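Local coordinates for protein N-(5'-phosphoribosyl)anthranilate isomerase (Jonesia denitrificans, PDB 4WUI) that probably catalyses the isomerisation of N-(5-phospho-beta-D-ribosyl)anthranilate to 1-(2-carboxyphenylamino)-1-deoxy-D-ribulose 5-phosphate, the third step from chorismate to tryptophan, at residues Val81-Gly86 / Arg102-Thr107; Val25-Phe30 / Asp57-Val62; Gly121-Leu126 / Thr149-Leu154. All coordinates share one frame; numbering follows the deposited sequence.

Interaction 1: residues Val81-Gly86 / Arg102-Thr107; sequences VLQLHG and RVWRAT
With chi1 at 176°, V81 swings CG1 opposite its amide nitrogen and over the indole of W104. W104 places its CG anti to its own carbonyl carbon (chi1 -65°), and the five-membered ring lies face-on beneath the methyl. V81 CG1 sits 3.4 Å from the centroid of that ring, almost on its normal: a CH-pi contact. The other methyl, V81 CG2, lies over the centre of the R102 guanidinium face, 3.6 Å from R102 CZ. That guanidinium is salt-bridged to E123 and D57. One valine thus serves two flat groups. At the indole edge, near its plane, Q83 OE1 lies 3.6 Å from W104 CE3; its polar partner is K7.

The strands are parallel neighbours in a TIM barrel, joined by helix 90-99 as a beta-alpha-beta unit. Four backbone bonds zip them: L82 N to R102 O, W104 N to L82 O, L84 N to W104 O and A106 N to L84 O. Q83 and W104 point to the barrel interior. On the outer face L84 CD1 meets V103 CG1 at 3.9 Å, under helix 90-99. A leucine in place of W104 would probably leave V81 CG1 without its ring face and E123 without its indole N-H donor. Where strand 81-84 ends, water 1 is hydrogen-bonded to L84 O (2.8 Å) and A106 O (3.0 Å), bridging the two carbonyls.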
loop_
_atom_site.group_PDB
_atom_site.type_symbol
_atom_site.label_atom_id
_atom_site.label_comp_id
_atom_site.label_asym_id
_atom_site.label_seq_id
_atom_site.Cartn_x
_atom_site.Cartn_y
_atom_site.Cartn_z
ATOM N N VAL A 81 9.267 -2.766 5.944
ATOM C CA VAL A 81 8.156 -3.704 5.798
ATOM C C VAL A 81 8.303 -4.489 4.491
ATOM O O VAL A 81 8.690 -3.919 3.474
ATOM C CB VAL A 81 6.811 -2.949 5.750
ATOM C CG1 VAL A 81 5.637 -3.862 5.496
ATOM C CG2 VAL A 81 6.576 -2.113 6.993
ATOM N N LEU A 82 7.962 -5.774 4.547
ATOM C CA LEU A 82 7.804 -6.619 3.363
ATOM C C LEU A 82 6.329 -6.849 3.103
ATOM O O LEU A 82 5.644 -7.442 3.946
ATOM C CB LEU A 82 8.534 -7.945 3.582
ATOM C CG LEU A 82 8.379 -8.989 2.474
ATOM C CD1 LEU A 82 8.905 -8.494 1.138
ATOM C CD2 LEU A 82 9.090 -10.278 2.860
ATOM N N GLN A 83 5.815 -6.378 1.955
ATOM C CA GLN A 83 4.434 -6.542 1.562
ATOM C C GLN A 83 4.335 -7.592 0.450
ATOM O O GLN A 83 4.965 -7.445 -0.607
ATOM C CB GLN A 83 3.818 -5.212 1.082
ATOM C CG GLN A 83 2.405 -5.334 0.599
ATOM C CD GLN A 83 1.848 -4.049 0.046
ATOM O OE1 GLN A 83 2.045 -2.979 0.619
ATOM N NE2 GLN A 83 1.146 -4.138 -1.074
ATOM N N LEU A 84 3.534 -8.630 0.689
ATOM C CA LEU A 84 3.370 -9.754 -0.208
ATOM C C LEU A 84 2.036 -9.639 -0.928
ATOM O O LEU A 84 0.973 -9.566 -0.307
ATOM C CB LEU A 84 3.386 -11.055 0.605
ATOM C CG LEU A 84 4.635 -11.279 1.427
ATOM C CD1 LEU A 84 4.493 -12.529 2.288
ATOM C CD2 LEU A 84 5.868 -11.326 0.565
ATOM N N HIS A 85 2.083 -9.662 -2.254
ATOM C CA HIS A 85 0.855 -9.648 -3.022
ATOM C C HIS A 85 0.096 -10.979 -2.892
ATOM O O HIS A 85 0.574 -11.955 -2.298
ATOM C CB HIS A 85 1.184 -9.368 -4.465
ATOM C CG HIS A 85 0.079 -8.719 -5.235
ATOM N ND1 HIS A 85 -0.513 -9.302 -6.340
ATOM C CD2 HIS A 85 -0.500 -7.499 -5.100
ATOM C CE1 HIS A 85 -1.420 -8.479 -6.841
ATOM N NE2 HIS A 85 -1.436 -7.379 -6.102
ATOM N N GLY A 86 -1.099 -11.028 -3.459
ATOM C CA GLY A 86 -2.003 -12.140 -3.227
ATOM C C GLY A 86 -1.603 -13.473 -3.844
ATOM O O GLY A 86 -2.181 -14.509 -3.475
ATOM N N ARG A 102 8.281 -7.195 10.053
ATOM C CA ARG A 102 7.031 -6.550 9.632
ATOM C C ARG A 102 6.644 -7.057 8.265
ATOM O O ARG A 102 7.298 -6.741 7.282
ATOM C CB ARG A 102 7.180 -5.033 9.612
ATOM C CG ARG A 102 7.673 -4.418 10.914
ATOM C CD ARG A 102 7.719 -2.906 10.863
ATOM N NE ARG A 102 6.382 -2.365 10.760
ATOM C CZ ARG A 102 6.130 -1.103 10.471
ATOM N NH1 ARG A 102 7.116 -0.220 10.329
ATOM N NH2 ARG A 102 4.886 -0.707 10.300
ATOM N N VAL A 103 5.608 -7.900 8.225
ATOM C CA VAL A 103 5.104 -8.504 6.991
ATOM C C VAL A 103 3.652 -8.127 6.801
ATOM O O VAL A 103 2.849 -8.239 7.737
ATOM C CB VAL A 103 5.308 -10.029 6.981
ATOM C CG1 VAL A 103 4.670 -10.669 5.755
ATOM C CG2 VAL A 103 6.807 -10.360 7.087
ATOM N N TRP A 104 3.315 -7.657 5.607
ATOM C CA TRP A 104 1.948 -7.315 5.233
ATOM C C TRP A 104 1.456 -8.326 4.201
ATOM O O TRP A 104 2.185 -8.694 3.292
ATOM C CB TRP A 104 1.851 -5.899 4.695
ATOM C CG TRP A 104 2.170 -4.822 5.674
ATOM C CD1 TRP A 104 2.491 -4.942 6.982
ATOM C CD2 TRP A 104 2.139 -3.430 5.401
ATOM N NE1 TRP A 104 2.687 -3.717 7.544
ATOM C CE2 TRP A 104 2.465 -2.760 6.597
ATOM C CE3 TRP A 104 1.895 -2.690 4.247
ATOM C CZ2 TRP A 104 2.579 -1.372 6.663
ATOM C CZ3 TRP A 104 1.988 -1.315 4.332
ATOM C CH2 TRP A 104 2.342 -0.672 5.512
ATOM N N ARG A 105 0.215 -8.760 4.388
ATOM C CA ARG A 105 -0.496 -9.693 3.535
ATOM C C ARG A 105 -1.455 -8.841 2.665
ATOM O O ARG A 105 -2.294 -8.145 3.172
ATOM C CB ARG A 105 -1.242 -10.777 4.417
ATOM C CG ARG A 105 -2.068 -11.792 3.639
ATOM C CD ARG A 105 -2.471 -13.000 4.436
ATOM N NE ARG A 105 -3.384 -12.726 5.532
ATOM C CZ ARG A 105 -4.705 -12.861 5.500
ATOM N NH1 ARG A 105 -5.341 -13.160 4.396
ATOM N NH2 ARG A 105 -5.388 -12.598 6.592
ATOM N N ALA A 106 -1.304 -8.815 1.356
ATOM C CA ALA A 106 -2.253 -8.182 0.472
ATOM C C ALA A 106 -3.174 -9.230 -0.164
ATOM O O ALA A 106 -2.744 -10.350 -0.456
ATOM C CB ALA A 106 -1.533 -7.369 -0.625
ATOM N N THR A 107 -4.446 -8.868 -0.363
ATOM C CA THR A 107 -5.412 -9.733 -1.019
ATOM C C THR A 107 -6.506 -8.903 -1.651
ATOM O O THR A 107 -6.541 -7.688 -1.541
ATOM C CB THR A 107 -6.047 -10.721 -0.027
ATOM O OG1 THR A 107 -6.798 -11.716 -0.739
ATOM C CG2 THR A 107 -6.924 -10.024 1.000
HETATM O O HOH W 1 -0.415 -11.863 0.603
#

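Interaction 2: residues Val25-Phe30 / Asp57-Val62; sequences VDAIGF and DTVLVV
A27 and D57 meet where two parallel strands of the TIM barrel begin to pair. Strands 27-32 and 57-62 belong to one beta-alpha-beta unit, with helix 42-50 between them in the chain. Over these segments their directions differ by 30°. Five backbone bonds form the first shell. D57 N donates to D26 O, and I28 N returns a bond to D57 O. V59 N to I28 O is a bent bond, 139° at the hydrogen. F30 N to V59 O is shorter and straighter, at 2.8 Å and 173°. V61 N to F30 O closes the series. A27 CA also lies close to D57 O, at 3.1 Å, as a CA-H...O contact.

Side chains add little across this pair. On the inner face A27 CB lies 4.1 Å from D57 CB and 4.2 Å from V59 CG2. G29 follows on this face. A beta carbon at G29 would come tight against V61 CG2, so the glycine suits the close spacing here. On the outer face T58 CG2 reaches the edge of the F30 ring near its plane, 4.2 Å from F30 CE2.

The second shell fixes these groups. The D57 carboxylate is held by R102 through a salt bridge and by Y5 OH through a hydrogen bond, so it ties three strands or their ends together. T58 OG1 bonds to S80 N. D26 OD2 bonds to I6 N. Helix 42-50 packs on the outer face, with L48 and T49 against F30 and I45 against L60. Within its own strand, I28 CG2 lies 3.5 Å above the F30 ring plane, offset toward the rim.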
loop_
_atom_site.group_PDB
_atom_site.type_symbol
_atom_site.label_atom_id
_atom_site.label_comp_id
_atom_site.label_asym_id
_atom_site.label_seq_id
_atom_site.Cartn_x
_atom_site.Cartn_y
_atom_site.Cartn_z
ATOM N N VAL A 25 3.024 11.669 4.322
ATOM C CA VAL A 25 2.452 10.328 4.256
ATOM C C VAL A 25 3.075 9.442 5.328
ATOM O O VAL A 25 4.118 9.729 5.900
ATOM C CB VAL A 25 2.598 9.682 2.867
ATOM C CG1 VAL A 25 1.978 10.554 1.759
ATOM C CG2 VAL A 25 4.051 9.304 2.580
ATOM N N ASP A 26 2.436 8.301 5.558
ATOM C CA ASP A 26 2.920 7.343 6.535
ATOM C C ASP A 26 3.794 6.248 5.985
ATOM O O ASP A 26 4.602 5.667 6.730
ATOM C CB ASP A 26 1.743 6.743 7.287
ATOM C CG ASP A 26 0.935 7.817 7.945
ATOM O OD1 ASP A 26 1.471 8.549 8.774
ATOM O OD2 ASP A 26 -0.241 7.972 7.585
ATOM N N ALA A 27 3.653 5.942 4.690
ATOM C CA ALA A 27 4.420 4.849 4.075
ATOM C C ALA A 27 4.613 5.121 2.606
ATOM O O ALA A 27 3.759 5.747 1.950
ATOM C CB ALA A 27 3.733 3.495 4.259
ATOM N N ILE A 28 5.720 4.597 2.094
ATOM C CA ILE A 28 6.046 4.607 0.668
ATOM C C ILE A 28 6.374 3.186 0.262
ATOM O O ILE A 28 7.206 2.522 0.912
ATOM C CB ILE A 28 7.264 5.518 0.352
ATOM C CG1 ILE A 28 6.893 6.979 0.528
ATOM C CG2 ILE A 28 7.792 5.227 -1.050
ATOM C CD1 ILE A 28 8.104 7.956 0.517
ATOM N N GLY A 29 5.732 2.704 -0.804
ATOM C CA GLY A 29 6.045 1.418 -1.388
ATOM C C GLY A 29 6.950 1.499 -2.602
ATOM O O GLY A 29 6.774 2.339 -3.464
ATOM N N PHE A 30 7.897 0.574 -2.643
ATOM C CA PHE A 30 8.821 0.365 -3.762
ATOM C C PHE A 30 8.535 -1.024 -4.307
ATOM O O PHE A 30 8.684 -2.023 -3.584
ATOM C CB PHE A 30 10.268 0.478 -3.283
ATOM C CG PHE A 30 10.607 1.830 -2.713
ATOM C CD1 PHE A 30 10.484 2.988 -3.486
ATOM C CD2 PHE A 30 11.060 1.971 -1.410
ATOM C CE1 PHE A 30 10.796 4.234 -2.946
ATOM C CE2 PHE A 30 11.358 3.240 -0.894
ATOM C CZ PHE A 30 11.227 4.349 -1.666
ATOM N N ASP A 57 7.351 4.759 6.873
ATOM C CA ASP A 57 7.663 3.359 6.718
ATOM C C ASP A 57 7.942 3.056 5.245
ATOM O O ASP A 57 7.105 3.320 4.387
ATOM C CB ASP A 57 6.455 2.510 7.184
ATOM C CG ASP A 57 6.207 2.532 8.672
ATOM O OD1 ASP A 57 7.171 2.665 9.431
ATOM O OD2 ASP A 57 5.036 2.358 9.082
ATOM N N THR A 58 9.103 2.490 4.964
ATOM C CA THR A 58 9.405 2.033 3.622
ATOM C C THR A 58 8.967 0.577 3.471
ATOM O O THR A 58 9.163 -0.246 4.363
ATOM C CB THR A 58 10.897 2.199 3.330
ATOM O OG1 THR A 58 11.647 1.465 4.298
ATOM C CG2 THR A 58 11.311 3.660 3.302
ATOM N N VAL A 59 8.381 0.270 2.317
ATOM C CA VAL A 59 7.758 -1.011 2.083
ATOM C C VAL A 59 8.264 -1.582 0.773
ATOM O O VAL A 59 8.123 -0.958 -0.280
ATOM C CB VAL A 59 6.214 -0.872 2.032
ATOM C CG1 VAL A 59 5.570 -2.246 1.913
ATOM C CG2 VAL A 59 5.679 -0.103 3.236
ATOM N N LEU A 60 8.843 -2.779 0.827
ATOM C CA LEU A 60 9.184 -3.545 -0.368
ATOM C C LEU A 60 7.959 -4.344 -0.756
ATOM O O LEU A 60 7.457 -5.142 0.040
ATOM C CB LEU A 60 10.360 -4.481 -0.102
ATOM C CG LEU A 60 10.695 -5.433 -1.234
ATOM C CD1 LEU A 60 11.189 -4.652 -2.464
ATOM C CD2 LEU A 60 11.734 -6.435 -0.821
ATOM N N VAL A 61 7.480 -4.135 -1.986
ATOM C CA VAL A 61 6.271 -4.789 -2.467
ATOM C C VAL A 61 6.643 -5.807 -3.534
ATOM O O VAL A 61 7.204 -5.437 -4.564
ATOM C CB VAL A 61 5.280 -3.742 -3.035
ATOM C CG1 VAL A 61 4.038 -4.399 -3.531
ATOM C CG2 VAL A 61 4.969 -2.667 -2.008
ATOM N N VAL A 62 6.378 -7.090 -3.276
ATOM C CA VAL A 62 6.705 -8.162 -4.197
ATOM C C VAL A 62 5.461 -8.947 -4.592
ATOM O O VAL A 62 4.431 -8.925 -3.911
ATOM C CB VAL A 62 7.770 -9.122 -3.604
ATOM C CG1 VAL A 62 9.100 -8.412 -3.468
ATOM C CG2 VAL A 62 7.314 -9.671 -2.246
#

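Interaction 3: residues Gly121-Leu126 / Thr149-Leu154; sequences GEELLL and TGRWLL
R151 reaches across to E123 and grips its backbone carbonyl rather than its carboxylate. R151 CB starts 3.8 Å from E123 O. CG lies anti to the R151 carbonyl carbon (chi1 -58°), and the chain bends at chi3, which turns the guanidinium back toward E123. CD passes 4.1 Å from E123 O. NE donates to that oxygen at 3.1 Å, in the carbonyl plane, although the oxygen is tilted from the guanidinium plane. CZ has E123 CG over one face of the group. NH2 adds a weak bond to E123 O at 3.3 Å. It also donates to water 2, which in turn donates to E123 O at 2.8 Å. The carbonyl therefore receives NE, a weak NH2 bond and a water.

Beyond this clasp the chains pair as neighbouring parallel strands of the TIM barrel. L125 N donates to R151 O, and L153 N to L125 O. No helix lies in the chain between these two segments, unlike a regular beta-alpha-beta step. Apolar groups meet beside W104: L124 CD1 and CD2 straddle L153 CG, each 3.9 Å from it, and the two side chains cross at about a right angle. W104 borders both L124 and L153 from strand 103-108. On the outer face W152 CB lies close to L125 O, at 3.1 Å, and the indole leads away toward P172 and W173.

The E123 carboxylate serves R102 and W104, and its OE1 stays 5.3 Å from R151 NH2. The attraction between E123 and R151 is therefore probably long-range, while the direct hold is cation to carbonyl.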
loop_
_atom_site.group_PDB
_atom_site.type_symbol
_atom_site.label_atom_id
_atom_site.label_comp_id
_atom_site.label_asym_id
_atom_site.label_seq_id
_atom_site.Cartn_x
_atom_site.Cartn_y
_atom_site.Cartn_z
ATOM N N GLY A 121 0.391 -14.568 10.578
ATOM C CA GLY A 121 1.533 -13.872 11.135
ATOM C C GLY A 121 1.740 -12.443 10.656
ATOM O O GLY A 121 2.624 -11.753 11.149
ATOM N N GLU A 122 0.939 -11.989 9.708
ATOM C CA GLU A 122 1.107 -10.634 9.194
ATOM C C GLU A 122 0.718 -9.592 10.244
ATOM O O GLU A 122 -0.150 -9.791 11.091
ATOM C CB GLU A 122 0.300 -10.449 7.934
ATOM C CG GLU A 122 -1.181 -10.364 8.120
ATOM C CD GLU A 122 -1.921 -11.687 8.242
ATOM O OE1 GLU A 122 -1.333 -12.790 8.311
ATOM O OE2 GLU A 122 -3.181 -11.613 8.273
ATOM N N GLU A 123 1.370 -8.443 10.143
ATOM C CA GLU A 123 1.092 -7.269 10.928
ATOM C C GLU A 123 -0.181 -6.546 10.489
ATOM O O GLU A 123 -0.857 -5.896 11.287
ATOM C CB GLU A 123 2.297 -6.307 10.691
ATOM C CG GLU A 123 2.214 -4.979 11.348
ATOM C CD GLU A 123 3.464 -4.193 11.013
ATOM O OE1 GLU A 123 4.508 -4.490 11.598
ATOM O OE2 GLU A 123 3.412 -3.256 10.199
ATOM N N LEU A 124 -0.452 -6.605 9.192
ATOM C CA LEU A 124 -1.471 -5.793 8.556
ATOM C C LEU A 124 -1.924 -6.514 7.301
ATOM O O LEU A 124 -1.129 -7.206 6.650
ATOM C CB LEU A 124 -0.859 -4.427 8.251
ATOM C CG LEU A 124 -1.707 -3.442 7.445
ATOM C CD1 LEU A 124 -1.376 -2.025 7.851
ATOM C CD2 LEU A 124 -1.533 -3.623 5.933
ATOM N N LEU A 125 -3.193 -6.335 6.965
ATOM C CA LEU A 125 -3.804 -6.851 5.758
ATOM C C LEU A 125 -4.183 -5.693 4.819
ATOM O O LEU A 125 -4.821 -4.735 5.260
ATOM C CB LEU A 125 -5.070 -7.601 6.159
ATOM C CG LEU A 125 -5.876 -8.315 5.117
ATOM C CD1 LEU A 125 -5.077 -9.374 4.436
ATOM C CD2 LEU A 125 -7.085 -8.950 5.795
ATOM N N LEU A 126 -3.786 -5.783 3.557
ATOM C CA LEU A 126 -4.175 -4.809 2.559
ATOM C C LEU A 126 -5.274 -5.489 1.738
ATOM O O LEU A 126 -5.052 -6.575 1.174
ATOM C CB LEU A 126 -2.958 -4.383 1.757
ATOM C CG LEU A 126 -3.239 -3.327 0.703
ATOM C CD1 LEU A 126 -1.960 -2.580 0.422
ATOM C CD2 LEU A 126 -3.724 -3.977 -0.560
ATOM N N THR A 149 -11.447 -6.309 11.612
ATOM C CA THR A 149 -11.401 -5.645 12.903
ATOM C C THR A 149 -9.996 -5.184 13.305
ATOM O O THR A 149 -9.874 -4.344 14.216
ATOM C CB THR A 149 -11.968 -6.541 14.021
ATOM O OG1 THR A 149 -11.174 -7.729 14.116
ATOM C CG2 THR A 149 -13.433 -6.922 13.726
ATOM N N GLY A 150 -8.964 -5.728 12.656
ATOM C CA GLY A 150 -7.581 -5.399 12.982
ATOM C C GLY A 150 -6.997 -4.294 12.095
ATOM O O GLY A 150 -7.709 -3.458 11.526
ATOM N N ARG A 151 -5.681 -4.297 11.965
ATOM C CA ARG A 151 -4.956 -3.278 11.206
ATOM C C ARG A 151 -5.009 -3.625 9.720
ATOM O O ARG A 151 -4.556 -4.687 9.312
ATOM C CB ARG A 151 -3.503 -3.220 11.698
ATOM C CG ARG A 151 -3.398 -2.909 13.202
ATOM C CD ARG A 151 -1.971 -2.798 13.743
ATOM N NE ARG A 151 -1.286 -4.077 13.702
ATOM C CZ ARG A 151 -0.318 -4.439 14.527
ATOM N NH1 ARG A 151 0.143 -3.621 15.453
ATOM N NH2 ARG A 151 0.164 -5.657 14.411
ATOM N N TRP A 152 -5.580 -2.729 8.923
ATOM C CA TRP A 152 -5.752 -2.997 7.502
ATOM C C TRP A 152 -5.690 -1.728 6.694
ATOM O O TRP A 152 -5.969 -0.639 7.190
ATOM C CB TRP A 152 -7.077 -3.744 7.221
ATOM C CG TRP A 152 -8.340 -2.968 7.410
ATOM C CD1 TRP A 152 -8.909 -2.554 8.568
ATOM C CD2 TRP A 152 -9.229 -2.549 6.361
ATOM N NE1 TRP A 152 -10.072 -1.885 8.325
ATOM C CE2 TRP A 152 -10.307 -1.892 6.974
ATOM C CE3 TRP A 152 -9.227 -2.690 4.958
ATOM C CZ2 TRP A 152 -11.407 -1.440 6.257
ATOM C CZ3 TRP A 152 -10.297 -2.225 4.255
ATOM C CH2 TRP A 152 -11.369 -1.594 4.890
ATOM N N LEU A 153 -5.333 -1.883 5.422
ATOM C CA LEU A 153 -5.407 -0.787 4.446
ATOM C C LEU A 153 -6.408 -1.125 3.381
ATOM O O LEU A 153 -6.410 -2.233 2.842
ATOM C CB LEU A 153 -4.055 -0.503 3.772
ATOM C CG LEU A 153 -2.879 -0.194 4.696
ATOM C CD1 LEU A 153 -1.608 0.032 3.874
ATOM C CD2 LEU A 153 -3.142 0.974 5.624
ATOM N N LEU A 154 -7.240 -0.145 3.047
ATOM C CA LEU A 154 -8.139 -0.221 1.917
ATOM C C LEU A 154 -7.408 0.242 0.664
ATOM O O LEU A 154 -6.806 1.304 0.643
ATOM C CB LEU A 154 -9.329 0.718 2.166
ATOM C CG LEU A 154 -10.330 0.881 1.038
ATOM C CD1 LEU A 154 -11.081 -0.405 0.759
ATOM C CD2 LEU A 154 -11.298 2.044 1.328
HETATM O O HOH W 2 -1.683 -7.678 13.314
#

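How the interactions relate
All three contacts lie in the one eight-stranded parallel barrel. Along the chain interaction 2 comes first, then 1, then 3. Strands 27-32, 57-62, 81-84, 103-108, 124-128 and 152-155 follow round the barrel in the same order. The centre of interaction 1 is about 10 Å from that of interaction 2 and 9 Å from that of interaction 3. It touches both through probable backbone hydrogen bonds, between Q83 N and L60 O and between R105 O and L126 N. Interactions 2 and 3 do not touch. Together they supply parts of six consecutive strands; the side chains of Q83 and L126, about 6 and 5 Å from a bound citrate, reach what may be a pocket.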